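Pilus tip adhesin Cpa (Streptococcus pyogenes, PDB 4C0Z) forms part of the pilus tip and uses reactive thioester bonds to attach covalently to targets on the host cell surface, mediating adhesion. Local coordinates at residues A53-L58 with A133-T138; R104-G109 with L207-V212. One frame throughout, in Å; residues are numbered along the deposited sequence.

Interaction 1: A53-L58 with A133-T138; sequences AYCFNL and AIWYYT. With SPD (spermidine), chain B.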
loop_
_atom_site.group_PDB
_atom_site.type_symbol
_atom_site.label_atom_id
_atom_site.label_comp_id
_atom_site.label_asym_id
_atom_site.label_seq_id
_atom_site.Cartn_x
_atom_site.Cartn_y
_atom_site.Cartn_z
ATOM N N ALA I 53 -6.261 -0.651 16.357
ATOM C CA ALA I 53 -5.116 -1.189 15.618
ATOM C C ALA I 53 -4.753 -0.320 14.428
ATOM O O ALA I 53 -5.582 0.444 13.934
ATOM C CB ALA I 53 -5.399 -2.610 15.155
ATOM N N TYR I 54 -3.485 -0.413 14.004
ATOM C CA TYR I 54 -2.929 0.275 12.843
ATOM C C TYR I 54 -2.159 -0.767 12.059
ATOM O O TYR I 54 -1.554 -1.668 12.652
ATOM C CB TYR I 54 -2.040 1.468 13.264
ATOM C CG TYR I 54 -2.856 2.586 13.879
ATOM C CD1 TYR I 54 -3.497 3.527 13.078
ATOM C CD2 TYR I 54 -3.077 2.640 15.259
ATOM C CE1 TYR I 54 -4.311 4.516 13.630
ATOM C CE2 TYR I 54 -3.868 3.644 15.831
ATOM C CZ TYR I 54 -4.488 4.580 15.010
ATOM O OH TYR I 54 -5.246 5.596 15.557
ATOM N N CYS I 55 -2.205 -0.670 10.735
ATOM C CA CYS I 55 -1.553 -1.635 9.869
ATOM C C CYS I 55 -0.167 -1.218 9.429
ATOM O O CYS I 55 0.201 -0.046 9.525
ATOM C CB CYS I 55 -2.438 -1.958 8.668
ATOM S SG CYS I 55 -2.720 -0.557 7.564
ATOM N N PHE I 56 0.578 -2.189 8.892
ATOM C CA PHE I 56 1.865 -2.017 8.231
ATOM C C PHE I 56 1.979 -3.041 7.109
ATOM O O PHE I 56 1.125 -3.921 7.038
ATOM C CB PHE I 56 3.049 -1.972 9.194
ATOM C CG PHE I 56 3.381 -3.178 10.025
ATOM C CD1 PHE I 56 2.706 -3.424 11.219
ATOM C CD2 PHE I 56 4.474 -3.974 9.710
ATOM C CE1 PHE I 56 3.085 -4.481 12.049
ATOM C CE2 PHE I 56 4.851 -5.035 10.542
ATOM C CZ PHE I 56 4.161 -5.276 11.709
ATOM N N ASN I 57 2.990 -2.911 6.209
ATOM C CA ASN I 57 3.204 -3.689 4.973
ATOM C C ASN I 57 2.260 -3.134 3.910
ATOM O O ASN I 57 1.211 -3.719 3.624
ATOM C CB ASN I 57 3.011 -5.194 5.130
ATOM C CG ASN I 57 3.777 -5.820 6.277
ATOM O OD1 ASN I 57 3.199 -6.291 7.245
ATOM N ND2 ASN I 57 5.071 -5.867 6.189
ATOM N N LEU I 58 2.623 -1.977 3.340
ATOM C CA LEU I 58 1.818 -1.281 2.338
ATOM C C LEU I 58 1.511 -2.079 1.084
ATOM O O LEU I 58 0.533 -1.778 0.409
ATOM C CB LEU I 58 2.468 0.060 1.956
ATOM C CG LEU I 58 2.446 1.162 2.996
ATOM C CD1 LEU I 58 3.213 2.375 2.485
ATOM C CD2 LEU I 58 1.020 1.550 3.330
ATOM N N ALA I 133 1.379 8.501 10.198
ATOM C CA ALA I 133 2.574 8.633 11.032
ATOM C C ALA I 133 3.191 7.233 11.291
ATOM O O ALA I 133 4.411 7.075 11.217
ATOM C CB ALA I 133 2.231 9.328 12.338
ATOM N N ILE I 134 2.347 6.216 11.525
ATOM C CA ILE I 134 2.782 4.819 11.688
ATOM C C ILE I 134 3.509 4.309 10.415
ATOM O O ILE I 134 4.633 3.801 10.519
ATOM C CB ILE I 134 1.589 3.895 12.102
ATOM C CG1 ILE I 134 1.116 4.181 13.584
ATOM C CG2 ILE I 134 1.903 2.402 11.873
ATOM C CD1 ILE I 134 2.128 3.850 14.705
ATOM N N TRP I 135 2.889 4.496 9.232
ATOM C CA TRP I 135 3.449 4.084 7.934
ATOM C C TRP I 135 4.787 4.727 7.645
ATOM O O TRP I 135 5.628 4.090 7.014
ATOM C CB TRP I 135 2.488 4.375 6.777
ATOM C CG TRP I 135 1.323 3.447 6.689
ATOM C CD1 TRP I 135 1.296 2.128 7.023
ATOM C CD2 TRP I 135 0.053 3.735 6.091
ATOM N NE1 TRP I 135 0.072 1.596 6.732
ATOM C CE2 TRP I 135 -0.715 2.559 6.162
ATOM C CE3 TRP I 135 -0.519 4.885 5.528
ATOM C CZ2 TRP I 135 -2.024 2.496 5.700
ATOM C CZ3 TRP I 135 -1.818 4.826 5.083
ATOM C CH2 TRP I 135 -2.551 3.638 5.143
ATOM N N TYR I 136 4.988 5.985 8.107
ATOM C CA TYR I 136 6.245 6.701 7.953
ATOM C C TYR I 136 7.386 5.858 8.575
ATOM O O TYR I 136 8.466 5.765 7.998
ATOM C CB TYR I 136 6.146 8.093 8.629
ATOM C CG TYR I 136 7.428 8.893 8.594
ATOM C CD1 TYR I 136 7.805 9.595 7.454
ATOM C CD2 TYR I 136 8.257 8.962 9.706
ATOM C CE1 TYR I 136 8.984 10.341 7.422
ATOM C CE2 TYR I 136 9.441 9.700 9.684
ATOM C CZ TYR I 136 9.803 10.382 8.538
ATOM O OH TYR I 136 10.971 11.095 8.501
ATOM N N TYR I 137 7.127 5.219 9.731
ATOM C CA TYR I 137 8.138 4.408 10.411
ATOM C C TYR I 137 8.149 2.948 9.980
ATOM O O TYR I 137 9.224 2.399 9.761
ATOM C CB TYR I 137 8.013 4.530 11.938
ATOM C CG TYR I 137 8.505 5.868 12.446
ATOM C CD1 TYR I 137 9.868 6.135 12.564
ATOM C CD2 TYR I 137 7.611 6.892 12.750
ATOM C CE1 TYR I 137 10.325 7.384 12.983
ATOM C CE2 TYR I 137 8.056 8.136 13.198
ATOM C CZ TYR I 137 9.413 8.378 13.311
ATOM O OH TYR I 137 9.826 9.616 13.730
ATOM N N THR I 138 6.984 2.319 9.875
ATOM C CA THR I 138 6.900 0.891 9.550
ATOM C C THR I 138 7.231 0.543 8.099
ATOM O O THR I 138 7.708 -0.562 7.827
ATOM C CB THR I 138 5.512 0.358 9.877
ATOM O OG1 THR I 138 4.554 1.000 9.039
ATOM C CG2 THR I 138 5.158 0.491 11.344
HETATM N N1 SPD B . -2.361 -0.630 -4.306
HETATM C C2 SPD B . -1.246 -1.546 -4.104
HETATM C C3 SPD B . -1.140 -1.949 -2.623
HETATM C C4 SPD B . -2.500 -2.179 -1.987
HETATM C C5 SPD B . -2.248 -2.353 -0.492
HETATM N N6 SPD B . -3.116 -1.500 0.301
HETATM C C7 SPD B . -2.998 -1.789 1.757
HETATM C C8 SPD B . -2.175 -0.663 2.465
HETATM C C9 SPD B . -2.016 -0.984 3.982
HETATM N N10 SPD B . -1.567 -2.357 4.240
#

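Interaction 2: R104-G109 with L207-V212; sequences RILYNG and LSAEYV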
loop_
_atom_site.group_PDB
_atom_site.type_symbol
_atom_site.label_atom_id
_atom_site.label_comp_id
_atom_site.label_asym_id
_atom_site.label_seq_id
_atom_site.Cartn_x
_atom_site.Cartn_y
_atom_site.Cartn_z
ATOM N N ARG I 104 5.427 6.239 20.824
ATOM C CA ARG I 104 5.176 7.679 20.983
ATOM C C ARG I 104 3.999 8.150 20.124
ATOM O O ARG I 104 3.193 8.957 20.592
ATOM C CB ARG I 104 6.421 8.515 20.673
ATOM C CG ARG I 104 7.238 8.827 21.898
ATOM C CD ARG I 104 8.338 9.840 21.637
ATOM N NE ARG I 104 9.388 9.305 20.768
ATOM C CZ ARG I 104 10.455 8.633 21.197
ATOM N NH1 ARG I 104 10.621 8.390 22.490
ATOM N NH2 ARG I 104 11.356 8.192 20.332
ATOM N N ILE I 105 3.886 7.624 18.886
ATOM C CA ILE I 105 2.805 7.958 17.960
ATOM C C ILE I 105 1.484 7.453 18.514
ATOM O O ILE I 105 0.511 8.200 18.502
ATOM C CB ILE I 105 3.070 7.440 16.518
ATOM C CG1 ILE I 105 4.216 8.229 15.858
ATOM C CG2 ILE I 105 1.794 7.496 15.648
ATOM C CD1 ILE I 105 4.783 7.545 14.640
ATOM N N LEU I 106 1.446 6.200 18.991
ATOM C CA LEU I 106 0.228 5.613 19.527
ATOM C C LEU I 106 -0.238 6.328 20.792
ATOM O O LEU I 106 -1.430 6.590 20.929
ATOM C CB LEU I 106 0.388 4.092 19.729
ATOM C CG LEU I 106 0.628 3.259 18.457
ATOM C CD1 LEU I 106 0.730 1.781 18.763
ATOM C CD2 LEU I 106 -0.472 3.464 17.438
ATOM N N TYR I 107 0.713 6.721 21.661
ATOM C CA TYR I 107 0.480 7.454 22.908
ATOM C C TYR I 107 -0.090 8.851 22.656
ATOM O O TYR I 107 -0.925 9.317 23.425
ATOM C CB TYR I 107 1.794 7.547 23.699
ATOM C CG TYR I 107 1.664 8.075 25.112
ATOM C CD1 TYR I 107 1.070 7.310 26.111
ATOM C CD2 TYR I 107 2.220 9.300 25.471
ATOM C CE1 TYR I 107 0.948 7.790 27.412
ATOM C CE2 TYR I 107 2.135 9.777 26.777
ATOM C CZ TYR I 107 1.503 9.014 27.747
ATOM O OH TYR I 107 1.439 9.458 29.040
ATOM N N ASN I 108 0.345 9.500 21.571
ATOM C CA ASN I 108 -0.068 10.850 21.188
ATOM C C ASN I 108 -1.178 10.939 20.146
ATOM O O ASN I 108 -1.748 12.021 19.955
ATOM C CB ASN I 108 1.140 11.646 20.712
ATOM C CG ASN I 108 1.964 12.152 21.850
ATOM O OD1 ASN I 108 1.665 13.197 22.433
ATOM N ND2 ASN I 108 2.976 11.381 22.228
ATOM N N GLY I 109 -1.454 9.826 19.466
ATOM C CA GLY I 109 -2.449 9.754 18.406
ATOM C C GLY I 109 -3.813 9.299 18.854
ATOM O O GLY I 109 -4.114 9.308 20.047
ATOM N N LEU I 207 -0.606 -3.521 14.511
ATOM C CA LEU I 207 0.059 -3.104 15.729
ATOM C C LEU I 207 -0.919 -2.350 16.629
ATOM O O LEU I 207 -1.847 -1.704 16.150
ATOM C CB LEU I 207 1.408 -2.360 15.496
ATOM C CG LEU I 207 1.435 -1.125 14.606
ATOM C CD1 LEU I 207 1.022 0.128 15.383
ATOM C CD2 LEU I 207 2.821 -0.922 14.029
ATOM N N SER I 208 -0.733 -2.482 17.940
ATOM C CA SER I 208 -1.601 -1.867 18.942
ATOM C C SER I 208 -0.837 -1.598 20.228
ATOM O O SER I 208 0.136 -2.293 20.524
ATOM C CB SER I 208 -2.797 -2.772 19.222
ATOM O OG SER I 208 -3.786 -2.075 19.952
ATOM N N ALA I 209 -1.259 -0.569 20.971
ATOM C CA ALA I 209 -0.645 -0.220 22.253
ATOM C C ALA I 209 -1.711 -0.103 23.330
ATOM O O ALA I 209 -2.852 0.273 23.036
ATOM C CB ALA I 209 0.145 1.071 22.145
ATOM N N GLU I 210 -1.347 -0.469 24.564
ATOM C CA GLU I 210 -2.251 -0.424 25.716
ATOM C C GLU I 210 -1.494 -0.201 27.018
ATOM O O GLU I 210 -0.285 -0.450 27.085
ATOM C CB GLU I 210 -3.097 -1.729 25.803
ATOM C CG GLU I 210 -2.321 -2.980 26.222
ATOM C CD GLU I 210 -3.130 -4.177 26.685
ATOM O OE1 GLU I 210 -4.178 -3.973 27.343
ATOM O OE2 GLU I 210 -2.680 -5.322 26.447
ATOM N N TYR I 211 -2.223 0.225 28.065
ATOM C CA TYR I 211 -1.672 0.343 29.399
ATOM C C TYR I 211 -1.766 -1.061 30.004
ATOM O O TYR I 211 -2.802 -1.724 29.867
ATOM C CB TYR I 211 -2.458 1.342 30.246
ATOM C CG TYR I 211 -2.267 2.789 29.856
ATOM C CD1 TYR I 211 -1.195 3.527 30.345
ATOM C CD2 TYR I 211 -3.204 3.447 29.069
ATOM C CE1 TYR I 211 -1.046 4.881 30.043
ATOM C CE2 TYR I 211 -3.072 4.802 28.765
ATOM C CZ TYR I 211 -1.991 5.519 29.258
ATOM O OH TYR I 211 -1.840 6.859 28.962
ATOM N N VAL I 212 -0.666 -1.528 30.608
ATOM C CA VAL I 212 -0.551 -2.854 31.208
ATOM C C VAL I 212 -0.734 -2.746 32.719
ATOM O O VAL I 212 -1.827 -3.002 33.204
ATOM C CB VAL I 212 0.779 -3.544 30.802
ATOM C CG1 VAL I 212 1.028 -4.813 31.616
ATOM C CG2 VAL I 212 0.789 -3.861 29.312
#

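Interaction 1: A53-L58 with A133-T138
Leu58 and Trp135 meet in a CH-pi contact. Leu58 CD2 lies over one face of the indole, 3.5 Å from the centroid of the five-membered ring and only 10° off its normal. Cys55 meets the same ring system at its edge. Its SG is 4.6 Å from the centroid of the Trp135 five-membered ring, a sulfur-aromatic contact, and 3.6 Å from Trp135 CZ2. A chi1 of 65° turns the sulfur to this edge. Cys55 is the cysteine of the thioester cross-link to Gln204, so Trp135 borders the reactive bond. Trp135 CZ2 also makes a van der Waals contact with spermidine C9 at 3.9 Å.

Tyr54 CB rests on Ile134 CG1 at 4.2 Å, an apolar contact. Phe56 and Thr138 cross at about a right angle, with Phe56 CB in van der Waals contact with Thr138 OG1 at 3.3 Å.

Among polar contacts, Cys55 O accepts a hydrogen bond from Gln131. Spermidine N10 donates to Asn57 O at 3.2 Å; spermidine also bonds Lys60 O and Asn57 O of the second subunit.

The contact is buried in the thioester domain. Strand 51-56 of the barrel packs here on helix 123-138 at 29° between the short segments. Strand 205-211 runs beside it, and helix 98-108 touches Tyr54 through Leu106.

Interaction 2: R104-G109 with L207-V212
Leu106 and Tyr107 carry the helix side of this contact, and beside them Arg104 O is gripped by two N-H groups of Asn108. The backbone N of Asn108 reaches it at 3.1 Å and Asn108 ND2 at 2.9 Å. They arrive from opposite faces of the carbonyl plane. The side-chain bond is nearly straight, with an N-H...O angle of 168°, and the oxygen lies in the amide plane of Asn108. Asn115 binds the other end of that amide, at OD1. The Asn108 side chain is thus held at both ends where helix 98-108 stops.

Across the contact the packing is apolar. Leu106 CD1 lies 3.5 Å from Ala209 CB and 3.8 Å from Leu207 CD1, so one methyl of the helix touches two strand residues whose side chains start toward the helix. Leu106 is extended at its second torsion (chi2 -178°), which carries CD1 out to the strand.

The aromatic pair lies farther along the strand. The side chains of Tyr107 and Tyr211 cross at about a right angle, and Tyr211 OH comes 3.3 Å from Tyr107 CE1. Tyr107 OH is hydrogen-bonded to Arg114, and Tyr191 meets both rings edge-to-face.

The contact joins the C-terminal end of helix 98-108 to strand 205-211 of the barrel, at 63° between the short segments. Strand 191-198 adds Leu193 against Leu106, and Ile134 of helix 123-138 also touches Leu106.

The centres of interactions 1 and 2 lie 13 Å apart. Their segments alternate along the chain, in the order 53-58, 104-109, 133-138 and 207-212. Strands 51-56 and 205-211 are antiparallel neighbours in the barrel, joined here by a probable hydrogen bond from Leu207 N to Tyr54 O (2.8 Å). The helices follow one another in sequence and also pack together, with Ile105 against Ala133 and Tyr137. Two adjacent strands therefore meet two adjacent helices in one continuous core. Interaction 1 lies at the thioester and spermidine site. Interaction 2 is farther from it, with the Leu207 side chain about 11 Å from spermidine.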